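Local atomic coordinates of N-terminal acetyltransferase B complex subunit MDM20 (Candida albicans, PDB entry 5K04), a protein that serves as the non-catalytic subunit of the NatB N-terminal acetyltransferase complex, probably acting as a helical scaffold for the catalytic subunit. Residues Gln517-Ile521 and Thr667-Glu671; Val512-Gln517 and Lys577-Tyr581. All coordinates share one frame; numbering follows the deposited sequence.

Both contacts use helix 506-521, which meets helix 661-682 through its last turn in interaction 1 and helix 571-584 one turn earlier in interaction 2. Their centres lie about 9 Å apart, and Gln517 belongs to both. The two partner helices also meet each other: Glu671 OE2 lies 2.6 Å from Tyr581 OH, and Asn668 OD1 2.5 Å from Lys577 NZ, both probable hydrogen bonds, while Lys577 also reaches Glu671 OE1. A polar cluster thus ties three helices together beside the apolar packing of each pair. The other chain of the complex touches neither pair of segments, so both contacts belong to the internal packing of this subunit.

Interaction 1: Gln517-Ile521 and Thr667-Glu671; sequences QISTI and TNLVE
Gln517 and Glu671 each carry CG trans to the backbone N (chi1 172° in Gln517) and run extended beyond it, so that the two side chains cross nearly at a right angle between helices 506-521 and 661-682. Gln517 NE2 donates to Glu671 OE1 over 3.1 Å, almost straight at 170°. The oxygen lies in the plane of the amide, yet the amide comes from above the carboxylate, 61° out of its plane. Behind this bond Glu671 OE2 lies against the aliphatic part of Gln517, 3.3 Å from CB, and is probably hydrogen-bonded to Tyr581 OH. On the other flank Thr667 CG2 packs 3.5 Å from Gln517 OE1 and 3.6 Å from Ile521 CD1. Ile521 CG1 adds an apolar touch on Val670 CG1 at 4.0 Å, where the last turn of helix 506-521 leans on its partner in this all-helical subunit. Lys577 forms a salt bridge with Glu671 OE1 and probably a hydrogen bond with Asn668 OD1. With an amide, an ammonium and a phenol all directed at one largely buried carboxylate, that of Glu671 is probably ionised, and partners on both oxygens should limit its rotation.

Interaction 2: Val512-Gln517 and Lys577-Tyr581; sequences VAKILQ and KLLVY
Leu516 lies over one face of the Tyr581 ring, its CB 3.9 Å from the ring centroid and 14° off the normal, a CH-pi contact with the two side chains running antiparallel past one another. Leu516 CD1 continues to the other neighbour, Leu578 CD2, at 3.9 Å. Leu578 CD2 is the hub of the apolar contacts, also packing on Ala513 CB (3.8 Å) and Val512 CG1 (4.0 Å). At the small Ala513 the backbones come nearest, its CA 6.1 Å from Leu578 CA. Helices 506-521 and 571-584 cross here at 54°, their segment axes 10.0 Å apart, with helices 525-537 and 539-542 between them in the sequence: a buried helix-helix packing in an all-helical subunit of a family placed in the TPR clan. Toward the polar side the Lys577 chain bends at chi2 (-56°) and again at chi4, bringing NZ within 3.2 Å of Gln517 NE2. Both atoms are donors and form no bond with each other; both turn instead to Glu671 of helix 661-682, and Lys577 to Asn668 as well. Tyr581 OH rests beside the carbonyl of Leu516, 3.6 Å from Leu516 O, and also comes up against Gln517 CA; its hydrogen-bond partners are Glu671 and Thr520 OG1. Farther out, helix 525-537 packs on the same pair, with Leu528 and Phe531 against Leu516 and Leu535 against Tyr581, while Tyr466 of helix 456-485 packs on Val512 and Ile675 of helix 661-682 touches Tyr581.

Interaction 1: Gln517-Ile521 and Thr667-Glu671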
loop_
_atom_site.group_PDB
_atom_site.type_symbol
_atom_site.label_atom_id
_atom_site.label_comp_id
_atom_site.label_asym_id
_atom_site.label_seq_id
_atom_site.Cartn_x
_atom_site.Cartn_y
_atom_site.Cartn_z
ATOM N N GLN A 517 -18.442 -6.259 11.955
ATOM C CA GLN A 517 -19.023 -5.455 13.025
ATOM C C GLN A 517 -20.323 -4.802 12.579
ATOM O O GLN A 517 -21.343 -4.885 13.271
ATOM C CB GLN A 517 -18.019 -4.389 13.486
ATOM C CG GLN A 517 -18.628 -3.379 14.461
ATOM C CD GLN A 517 -17.619 -2.384 14.984
ATOM O OE1 GLN A 517 -17.370 -1.347 14.359
ATOM N NE2 GLN A 517 -17.027 -2.692 16.142
ATOM N N ILE A 518 -20.295 -4.134 11.422
ATOM C CA ILE A 518 -21.483 -3.456 10.912
ATOM C C ILE A 518 -22.559 -4.472 10.545
ATOM O O ILE A 518 -23.748 -4.276 10.837
ATOM C CB ILE A 518 -21.080 -2.554 9.725
ATOM C CG1 ILE A 518 -19.958 -1.596 10.169
ATOM C CG2 ILE A 518 -22.273 -1.758 9.157
ATOM C CD1 ILE A 518 -19.391 -0.782 9.026
ATOM N N SER A 519 -22.153 -5.592 9.934
ATOM C CA SER A 519 -23.106 -6.661 9.639
ATOM C C SER A 519 -23.858 -7.118 10.887
ATOM O O SER A 519 -25.072 -7.330 10.832
ATOM C CB SER A 519 -22.394 -7.853 8.989
ATOM O OG SER A 519 -22.170 -7.606 7.619
ATOM N N THR A 520 -23.153 -7.301 12.020
ATOM C CA THR A 520 -23.846 -7.813 13.206
ATOM C C THR A 520 -24.644 -6.726 13.914
ATOM O O THR A 520 -25.678 -7.018 14.517
ATOM C CB THR A 520 -22.870 -8.474 14.202
ATOM O OG1 THR A 520 -22.154 -7.479 14.930
ATOM C CG2 THR A 520 -21.882 -9.378 13.491
ATOM N N ILE A 521 -24.196 -5.475 13.837
ATOM C CA ILE A 521 -24.939 -4.372 14.443
ATOM C C ILE A 521 -26.253 -4.156 13.710
ATOM O O ILE A 521 -27.327 -4.150 14.316
ATOM C CB ILE A 521 -24.082 -3.099 14.456
ATOM C CG1 ILE A 521 -23.008 -3.218 15.536
ATOM C CG2 ILE A 521 -24.945 -1.887 14.656
ATOM C CD1 ILE A 521 -21.959 -2.150 15.432
ATOM N N THR A 667 -20.021 1.484 20.142
ATOM C CA THR A 667 -20.169 0.586 19.001
ATOM C C THR A 667 -19.688 -0.813 19.362
ATOM O O THR A 667 -20.312 -1.811 18.982
ATOM C CB THR A 667 -19.400 1.142 17.790
ATOM O OG1 THR A 667 -19.900 2.437 17.433
ATOM C CG2 THR A 667 -19.541 0.254 16.593
ATOM N N ASN A 668 -18.608 -0.902 20.139
ATOM C CA ASN A 668 -18.085 -2.208 20.523
ATOM C C ASN A 668 -18.973 -2.868 21.560
ATOM O O ASN A 668 -19.157 -4.094 21.537
ATOM C CB ASN A 668 -16.658 -2.071 21.043
ATOM C CG ASN A 668 -15.639 -1.958 19.920
ATOM O OD1 ASN A 668 -15.865 -2.439 18.800
ATOM N ND2 ASN A 668 -14.506 -1.328 20.217
ATOM N N LEU A 669 -19.541 -2.069 22.468
ATOM C CA LEU A 669 -20.532 -2.598 23.396
ATOM C C LEU A 669 -21.747 -3.145 22.655
ATOM O O LEU A 669 -22.250 -4.224 22.996
ATOM C CB LEU A 669 -20.970 -1.527 24.399
ATOM C CG LEU A 669 -21.995 -2.075 25.410
ATOM C CD1 LEU A 669 -21.379 -3.224 26.227
ATOM C CD2 LEU A 669 -22.531 -1.002 26.336
ATOM N N VAL A 670 -22.242 -2.414 21.645
ATOM C CA VAL A 670 -23.427 -2.874 20.911
ATOM C C VAL A 670 -23.137 -4.204 20.235
ATOM O O VAL A 670 -23.951 -5.136 20.286
ATOM C CB VAL A 670 -23.887 -1.818 19.879
ATOM C CG1 VAL A 670 -24.938 -2.400 18.955
ATOM C CG2 VAL A 670 -24.463 -0.604 20.548
ATOM N N GLU A 671 -21.962 -4.302 19.593
ATOM C CA GLU A 671 -21.563 -5.526 18.909
ATOM C C GLU A 671 -21.447 -6.680 19.896
ATOM O O GLU A 671 -21.891 -7.804 19.618
ATOM C CB GLU A 671 -20.241 -5.288 18.173
ATOM C CG GLU A 671 -19.588 -6.514 17.548
ATOM C CD GLU A 671 -18.199 -6.210 16.950
ATOM O OE1 GLU A 671 -17.419 -5.460 17.572
ATOM O OE2 GLU A 671 -17.894 -6.736 15.854
#

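Interaction 2: Val512-Gln517 and Lys577-Tyr581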
loop_
_atom_site.group_PDB
_atom_site.type_symbol
_atom_site.label_atom_id
_atom_site.label_comp_id
_atom_site.label_asym_id
_atom_site.label_seq_id
_atom_site.Cartn_x
_atom_site.Cartn_y
_atom_site.Cartn_z
ATOM N N VAL A 512 -12.117 -6.615 6.936
ATOM C CA VAL A 512 -12.966 -7.752 7.296
ATOM C C VAL A 512 -13.608 -7.532 8.663
ATOM O O VAL A 512 -14.813 -7.753 8.836
ATOM C CB VAL A 512 -12.160 -9.071 7.254
ATOM C CG1 VAL A 512 -12.992 -10.255 7.770
ATOM C CG2 VAL A 512 -11.647 -9.376 5.831
ATOM N N ALA A 513 -12.820 -7.067 9.645
ATOM C CA ALA A 513 -13.361 -6.804 10.982
ATOM C C ALA A 513 -14.494 -5.786 10.935
ATOM O O ALA A 513 -15.514 -5.943 11.619
ATOM C CB ALA A 513 -12.252 -6.297 11.902
ATOM N N LYS A 514 -14.327 -4.742 10.116
ATOM C CA LYS A 514 -15.312 -3.674 10.006
ATOM C C LYS A 514 -16.593 -4.158 9.332
ATOM O O LYS A 514 -17.698 -3.777 9.732
ATOM C CB LYS A 514 -14.695 -2.511 9.234
ATOM C CG LYS A 514 -15.475 -1.240 9.324
ATOM C CD LYS A 514 -15.182 -0.492 10.618
ATOM C CE LYS A 514 -15.827 0.890 10.546
ATOM N NZ LYS A 514 -15.556 1.697 11.751
ATOM N N ILE A 515 -16.463 -4.994 8.303
ATOM C CA ILE A 515 -17.633 -5.587 7.662
ATOM C C ILE A 515 -18.416 -6.434 8.653
ATOM O O ILE A 515 -19.657 -6.383 8.707
ATOM C CB ILE A 515 -17.197 -6.415 6.443
ATOM C CG1 ILE A 515 -16.770 -5.481 5.304
ATOM C CG2 ILE A 515 -18.309 -7.401 6.035
ATOM C CD1 ILE A 515 -15.931 -6.183 4.250
ATOM N N LEU A 516 -17.707 -7.262 9.418
ATOM C CA LEU A 516 -18.369 -8.123 10.388
ATOM C C LEU A 516 -19.105 -7.291 11.431
ATOM O O LEU A 516 -20.277 -7.534 11.719
ATOM C CB LEU A 516 -17.337 -9.040 11.038
ATOM C CG LEU A 516 -16.776 -10.104 10.097
ATOM C CD1 LEU A 516 -15.517 -10.753 10.679
ATOM C CD2 LEU A 516 -17.863 -11.124 9.834
ATOM N N GLN A 517 -18.442 -6.259 11.955
ATOM C CA GLN A 517 -19.023 -5.455 13.025
ATOM C C GLN A 517 -20.323 -4.802 12.579
ATOM O O GLN A 517 -21.343 -4.885 13.271
ATOM C CB GLN A 517 -18.019 -4.389 13.486
ATOM C CG GLN A 517 -18.628 -3.379 14.461
ATOM C CD GLN A 517 -17.619 -2.384 14.984
ATOM O OE1 GLN A 517 -17.370 -1.347 14.359
ATOM N NE2 GLN A 517 -17.027 -2.692 16.142
ATOM N N LYS A 577 -11.017 -9.118 17.293
ATOM C CA LYS A 577 -12.342 -9.178 16.689
ATOM C C LYS A 577 -12.449 -10.381 15.769
ATOM O O LYS A 577 -13.436 -11.121 15.808
ATOM C CB LYS A 577 -12.638 -7.888 15.919
ATOM C CG LYS A 577 -12.801 -6.651 16.801
ATOM C CD LYS A 577 -13.877 -6.831 17.863
ATOM C CE LYS A 577 -14.193 -5.511 18.569
ATOM N NZ LYS A 577 -14.838 -4.465 17.680
ATOM N N LEU A 578 -11.418 -10.601 14.943
ATOM C CA LEU A 578 -11.448 -11.714 13.999
ATOM C C LEU A 578 -11.378 -13.050 14.728
ATOM O O LEU A 578 -12.043 -14.013 14.332
ATOM C CB LEU A 578 -10.310 -11.570 12.993
ATOM C CG LEU A 578 -10.379 -10.264 12.195
ATOM C CD1 LEU A 578 -9.290 -10.228 11.141
ATOM C CD2 LEU A 578 -11.745 -10.095 11.553
ATOM N N LEU A 579 -10.602 -13.118 15.811
ATOM C CA LEU A 579 -10.635 -14.303 16.663
ATOM C C LEU A 579 -12.026 -14.521 17.236
ATOM O O LEU A 579 -12.567 -15.636 17.170
ATOM C CB LEU A 579 -9.610 -14.177 17.782
ATOM C CG LEU A 579 -8.171 -14.098 17.261
ATOM C CD1 LEU A 579 -7.179 -13.953 18.401
ATOM C CD2 LEU A 579 -7.860 -15.337 16.454
ATOM N N VAL A 580 -12.631 -13.459 17.782
ATOM C CA VAL A 580 -13.983 -13.566 18.338
ATOM C C VAL A 580 -14.905 -14.251 17.339
ATOM O O VAL A 580 -15.550 -15.260 17.644
ATOM C CB VAL A 580 -14.528 -12.176 18.739
ATOM C CG1 VAL A 580 -16.044 -12.248 19.019
ATOM C CG2 VAL A 580 -13.813 -11.637 19.963
ATOM N N TYR A 581 -14.968 -13.713 16.123
ATOM C CA TYR A 581 -15.880 -14.276 15.135
ATOM C C TYR A 581 -15.460 -15.689 14.749
ATOM O O TYR A 581 -16.309 -16.554 14.523
ATOM C CB TYR A 581 -15.962 -13.346 13.915
ATOM C CG TYR A 581 -16.825 -12.127 14.186
ATOM C CD1 TYR A 581 -18.213 -12.191 14.065
ATOM C CD2 TYR A 581 -16.264 -10.919 14.568
ATOM C CE1 TYR A 581 -19.022 -11.085 14.315
ATOM C CE2 TYR A 581 -17.064 -9.806 14.815
ATOM C CZ TYR A 581 -18.448 -9.899 14.699
ATOM O OH TYR A 581 -19.234 -8.794 14.952
#